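Local coordinates for nitrate transport protein (Parabacteroides distasonis, PDB 3HN0), which probably binds a small solute, possibly nitrate, for uptake by an ABC transporter, at residues E54-A66 against F181-E193. Numbering follows the deposited sequence. Where two conformers were deposited one is given.
Sequences ETDIAVLPMINAA and FAQTAVVYTPTME
Ala58 and Val187 exchange two backbone hydrogen bonds, as do Leu60 and Ala185, and so join strands 57-61 and 184-188 as antiparallel neighbours. The straightest of the four runs from Val187 N to Ala58 O (2.9 Å, 174° at the hydrogen). Past the strand end, Met62 N at the start of the helix donates to Gln183 O, from above the carbonyl plane. At the other end Thr189 N donates to Asp56 O (3.2 Å). Asp56 OD2 accepts from Lys8 N on strand 6-12.

The apolar contacts fall on both faces. On one, Ile57 CG2, anti to the backbone N, meets Val186 CG1 at 3.7 Å. Ile57 CG1 meets Met192 CG at 4.0 Å, the two side chains crossing at about a right angle. With an alanine in place of Ile57, both contacts would go and a gap is likely to open between Val186 and Met192. On the other face, Ala65 CB touches both Ala185 CB and Val187 CG1 at 3.6 Å, bringing the helix against the strand. Met62, a selenomethionine, folds back at its second and third torsions (62° and 71°), and SE comes to 4.0 Å from Ala185 CB.

Strand 57-61 also bonds to strand 6-12, and on its far side strand 184-188 lies beside antiparallel strand 76-82. The order 33-40, 6-12, 57-61, 184-188, 76-82 is consistent with a type II periplasmic binding protein domain, to which the chain returns at 184-188. Backbone bonds thus fix the register, and mostly buried apolar side chains pack on both faces of this strand pair.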
loop_
_atom_site.group_PDB
_atom_site.type_symbol
_atom_site.label_atom_id
_atom_site.label_comp_id
_atom_site.label_asym_id
_atom_site.label_seq_id
_atom_site.Cartn_x
_atom_site.Cartn_y
_atom_site.Cartn_z
ATOM N N GLU A 54 -31.063 14.315 7.061
ATOM C CA GLU A 54 -30.632 15.586 7.640
ATOM C C GLU A 54 -29.180 15.888 7.339
ATOM O O GLU A 54 -28.658 16.885 7.800
ATOM C CB GLU A 54 -30.852 15.584 9.136
ATOM C CG GLU A 54 -32.359 15.674 9.474
ATOM C CD GLU A 54 -32.668 15.510 10.973
ATOM O OE1 GLU A 54 -31.736 15.263 11.776
ATOM O OE2 GLU A 54 -33.863 15.642 11.323
ATOM N N THR A 55 -28.514 14.989 6.620
ATOM C CA THR A 55 -27.187 15.290 6.051
ATOM C C THR A 55 -27.160 14.759 4.626
ATOM O O THR A 55 -27.944 13.838 4.267
ATOM C CB THR A 55 -26.032 14.802 6.915
ATOM O OG1 THR A 55 -24.843 15.516 6.531
ATOM C CG2 THR A 55 -25.814 13.248 6.839
ATOM N N ASP A 56 -26.304 15.351 3.795
ATOM C CA ASP A 56 -26.227 15.009 2.376
ATOM C C ASP A 56 -25.052 14.048 2.099
ATOM O O ASP A 56 -25.155 13.176 1.269
ATOM C CB ASP A 56 -26.055 16.283 1.544
ATOM C CG ASP A 56 -27.266 17.225 1.666
ATOM O OD1 ASP A 56 -28.390 16.673 1.530
ATOM O OD2 ASP A 56 -27.112 18.461 1.943
ATOM N N ILE A 57 -23.943 14.275 2.797
ATOM C CA ILE A 57 -22.702 13.503 2.659
ATOM C C ILE A 57 -22.258 13.208 4.084
ATOM O O ILE A 57 -22.430 14.056 4.980
ATOM C CB ILE A 57 -21.628 14.387 1.980
ATOM C CG1 ILE A 57 -22.129 14.779 0.558
ATOM C CG2 ILE A 57 -20.251 13.689 2.030
ATOM C CD1 ILE A 57 -21.353 15.851 -0.165
ATOM N N ALA A 58 -21.703 12.025 4.327
ATOM C CA ALA A 58 -21.255 11.708 5.672
ATOM C C ALA A 58 -19.969 10.952 5.576
ATOM O O ALA A 58 -19.770 10.221 4.614
ATOM C CB ALA A 58 -22.304 10.865 6.421
ATOM N N VAL A 59 -19.128 11.060 6.598
ATOM C CA VAL A 59 -17.869 10.381 6.598
ATOM C C VAL A 59 -17.837 9.539 7.877
ATOM O O VAL A 59 -17.919 10.111 8.979
ATOM C CB VAL A 59 -16.708 11.423 6.578
ATOM C CG1 VAL A 59 -15.371 10.702 6.413
ATOM C CG2 VAL A 59 -16.930 12.474 5.449
ATOM N N LEU A 60 -17.765 8.201 7.731
ATOM C CA LEU A 60 -17.887 7.262 8.847
ATOM C C LEU A 60 -17.230 5.963 8.454
ATOM O O LEU A 60 -16.820 5.766 7.293
ATOM C CB LEU A 60 -19.358 7.035 9.274
ATOM C CG LEU A 60 -20.275 6.177 8.359
ATOM C CD1 LEU A 60 -21.655 6.217 8.923
ATOM C CD2 LEU A 60 -20.331 6.648 6.906
ATOM N N PRO A 61 -17.123 5.052 9.412
ATOM C CA PRO A 61 -16.341 3.870 9.117
ATOM C C PRO A 61 -16.944 3.099 7.950
ATOM O O PRO A 61 -18.188 3.046 7.784
ATOM C CB PRO A 61 -16.430 3.067 10.400
ATOM C CG PRO A 61 -16.532 4.116 11.470
ATOM C CD PRO A 61 -17.474 5.117 10.844
HETATM N N MSE A 62 -16.047 2.549 7.132
HETATM C CA MSE A 62 -16.455 1.733 5.987
HETATM C C MSE A 62 -17.393 0.598 6.404
HETATM O O MSE A 62 -18.355 0.294 5.676
HETATM C CB MSE A 62 -15.219 1.178 5.254
HETATM C CG MSE A 62 -15.446 0.443 4.003
HETATM SE SE MSE A 62 -16.246 1.416 2.590
HETATM C CE MSE A 62 -14.689 2.513 2.240
ATOM N N ILE A 63 -17.150 -0.027 7.553
ATOM C CA ILE A 63 -18.071 -1.146 7.950
ATOM C C ILE A 63 -19.506 -0.621 8.141
ATOM O O ILE A 63 -20.464 -1.263 7.746
ATOM C CB ILE A 63 -17.548 -1.993 9.142
ATOM C CG1 ILE A 63 -17.397 -1.189 10.418
ATOM C CG2 ILE A 63 -16.144 -2.604 8.784
ATOM C CD1 ILE A 63 -17.182 -2.114 11.655
ATOM N N ASN A 64 -19.656 0.578 8.702
ATOM C CA ASN A 64 -20.986 1.161 8.853
ATOM C C ASN A 64 -21.598 1.445 7.529
ATOM O O ASN A 64 -22.801 1.264 7.331
ATOM C CB ASN A 64 -20.959 2.457 9.691
ATOM C CG ASN A 64 -20.510 2.219 11.139
ATOM O OD1 ASN A 64 -19.336 1.933 11.377
ATOM N ND2 ASN A 64 -21.429 2.346 12.092
ATOM N N ALA A 65 -20.795 1.947 6.608
ATOM C CA ALA A 65 -21.290 2.277 5.273
ATOM C C ALA A 65 -21.831 1.016 4.606
ATOM O O ALA A 65 -22.977 0.976 4.095
ATOM C CB ALA A 65 -20.160 2.941 4.445
ATOM N N ALA A 66 -21.061 -0.057 4.686
ATOM C CA ALA A 66 -21.492 -1.332 4.143
ATOM C C ALA A 66 -22.786 -1.845 4.751
ATOM O O ALA A 66 -23.686 -2.312 4.029
ATOM C CB ALA A 66 -20.389 -2.372 4.283
ATOM N N PHE A 181 -5.685 -0.297 4.045
ATOM C CA PHE A 181 -7.098 -0.575 4.034
ATOM C C PHE A 181 -7.982 0.656 3.812
ATOM O O PHE A 181 -7.778 1.664 4.414
ATOM C CB PHE A 181 -7.551 -1.172 5.374
ATOM C CG PHE A 181 -6.850 -2.445 5.760
ATOM C CD1 PHE A 181 -7.050 -3.610 5.051
ATOM C CD2 PHE A 181 -6.028 -2.476 6.870
ATOM C CE1 PHE A 181 -6.443 -4.791 5.442
ATOM C CE2 PHE A 181 -5.414 -3.649 7.252
ATOM C CZ PHE A 181 -5.606 -4.795 6.537
ATOM N N ALA A 182 -9.030 0.503 3.016
ATOM C CA ALA A 182 -10.029 1.537 2.863
ATOM C C ALA A 182 -11.016 1.448 4.049
ATOM O O ALA A 182 -12.121 0.920 3.930
ATOM C CB ALA A 182 -10.699 1.429 1.502
ATOM N N GLN A 183 -10.610 1.984 5.196
ATOM C CA GLN A 183 -11.379 1.820 6.459
ATOM C C GLN A 183 -12.378 2.917 6.703
ATOM O O GLN A 183 -13.204 2.770 7.579
ATOM C CB GLN A 183 -10.485 1.809 7.730
ATOM C CG GLN A 183 -9.246 1.110 7.617
ATOM C CD GLN A 183 -8.526 1.041 8.904
ATOM O OE1 GLN A 183 -9.144 1.042 9.989
ATOM N NE2 GLN A 183 -7.214 0.988 8.818
ATOM N N THR A 184 -12.280 4.016 5.949
ATOM C CA THR A 184 -13.112 5.175 6.130
ATOM C C THR A 184 -13.873 5.492 4.845
ATOM O O THR A 184 -13.288 5.451 3.748
ATOM C CB THR A 184 -12.266 6.371 6.505
ATOM O OG1 THR A 184 -11.517 6.071 7.688
ATOM C CG2 THR A 184 -13.143 7.608 6.711
ATOM N N ALA A 185 -15.171 5.721 4.983
ATOM C CA ALA A 185 -16.058 5.936 3.869
ATOM C C ALA A 185 -16.583 7.347 3.849
ATOM O O ALA A 185 -17.035 7.891 4.885
ATOM C CB ALA A 185 -17.293 5.003 3.935
ATOM N N VAL A 186 -16.548 7.921 2.658
ATOM C CA VAL A 186 -17.368 9.097 2.348
ATOM C C VAL A 186 -18.566 8.563 1.605
ATOM O O VAL A 186 -18.422 8.038 0.488
ATOM C CB VAL A 186 -16.610 10.135 1.494
ATOM C CG1 VAL A 186 -17.515 11.327 1.163
ATOM C CG2 VAL A 186 -15.314 10.596 2.179
ATOM N N VAL A 187 -19.754 8.747 2.172
ATOM C CA VAL A 187 -20.992 8.285 1.546
ATOM C C VAL A 187 -21.892 9.467 1.204
ATOM O O VAL A 187 -21.762 10.539 1.804
ATOM C CB VAL A 187 -21.744 7.284 2.461
ATOM C CG1 VAL A 187 -20.786 6.072 2.772
ATOM C CG2 VAL A 187 -22.344 7.949 3.717
ATOM N N TYR A 188 -22.798 9.264 0.243
ATOM C CA TYR A 188 -23.646 10.329 -0.236
ATOM C C TYR A 188 -25.029 9.800 -0.565
ATOM O O TYR A 188 -25.221 8.598 -0.859
ATOM C CB TYR A 188 -23.001 11.027 -1.444
ATOM C CG TYR A 188 -22.858 10.211 -2.676
ATOM C CD1 TYR A 188 -21.759 9.386 -2.878
ATOM C CD2 TYR A 188 -23.857 10.210 -3.670
ATOM C CE1 TYR A 188 -21.639 8.616 -3.975
ATOM C CE2 TYR A 188 -23.710 9.456 -4.790
ATOM C CZ TYR A 188 -22.599 8.678 -4.975
ATOM O OH TYR A 188 -22.470 7.863 -6.110
ATOM N N THR A 189 -25.966 10.724 -0.547
ATOM C CA THR A 189 -27.369 10.393 -0.793
ATOM C C THR A 189 -27.703 10.675 -2.252
ATOM O O THR A 189 -26.938 11.259 -2.991
ATOM C CB THR A 189 -28.281 11.235 0.123
ATOM O OG1 THR A 189 -27.942 12.587 -0.056
ATOM C CG2 THR A 189 -28.163 10.869 1.627
ATOM N N PRO A 190 -28.871 10.203 -2.719
ATOM C CA PRO A 190 -29.111 10.285 -4.146
ATOM C C PRO A 190 -29.105 11.675 -4.796
ATOM O O PRO A 190 -28.770 11.798 -5.983
ATOM C CB PRO A 190 -30.526 9.659 -4.256
ATOM C CG PRO A 190 -30.530 8.653 -3.225
ATOM C CD PRO A 190 -29.816 9.279 -2.069
ATOM N N THR A 191 -29.516 12.697 -4.063
ATOM C CA THR A 191 -29.520 14.043 -4.643
ATOM C C THR A 191 -28.118 14.601 -4.754
ATOM O O THR A 191 -27.916 15.626 -5.387
ATOM C CB THR A 191 -30.406 15.041 -3.881
ATOM O OG1 THR A 191 -30.074 15.008 -2.504
ATOM C CG2 THR A 191 -31.866 14.657 -4.047
HETATM N N MSE A 192 -27.149 13.903 -4.163
HETATM C CA MSE A 192 -25.744 14.265 -4.347
HETATM C C MSE A 192 -25.066 13.663 -5.566
HETATM O O MSE A 192 -23.974 14.093 -5.923
HETATM C CB MSE A 192 -24.938 13.924 -3.100
HETATM C CG MSE A 192 -25.330 14.697 -1.876
HETATM SE SE MSE A 192 -25.017 16.643 -1.981
HETATM C CE MSE A 192 -26.694 17.122 -2.387
ATOM N N GLU A 193 -25.712 12.747 -6.287
ATOM C CA GLU A 193 -25.040 12.127 -7.433
ATOM C C GLU A 193 -24.528 13.147 -8.463
ATOM O O GLU A 193 -23.357 13.097 -8.910
ATOM C CB GLU A 193 -25.942 11.073 -8.066
ATOM C CG GLU A 193 -25.267 10.277 -9.152
ATOM C CD GLU A 193 -24.142 9.402 -8.636
ATOM O OE1 GLU A 193 -24.379 8.464 -7.842
ATOM O OE2 GLU A 193 -22.993 9.676 -9.020
HETATM O O HOH W 1 -29.487 14.694 0.687
HETATM O O HOH W 2 -14.496 0.464 8.847
#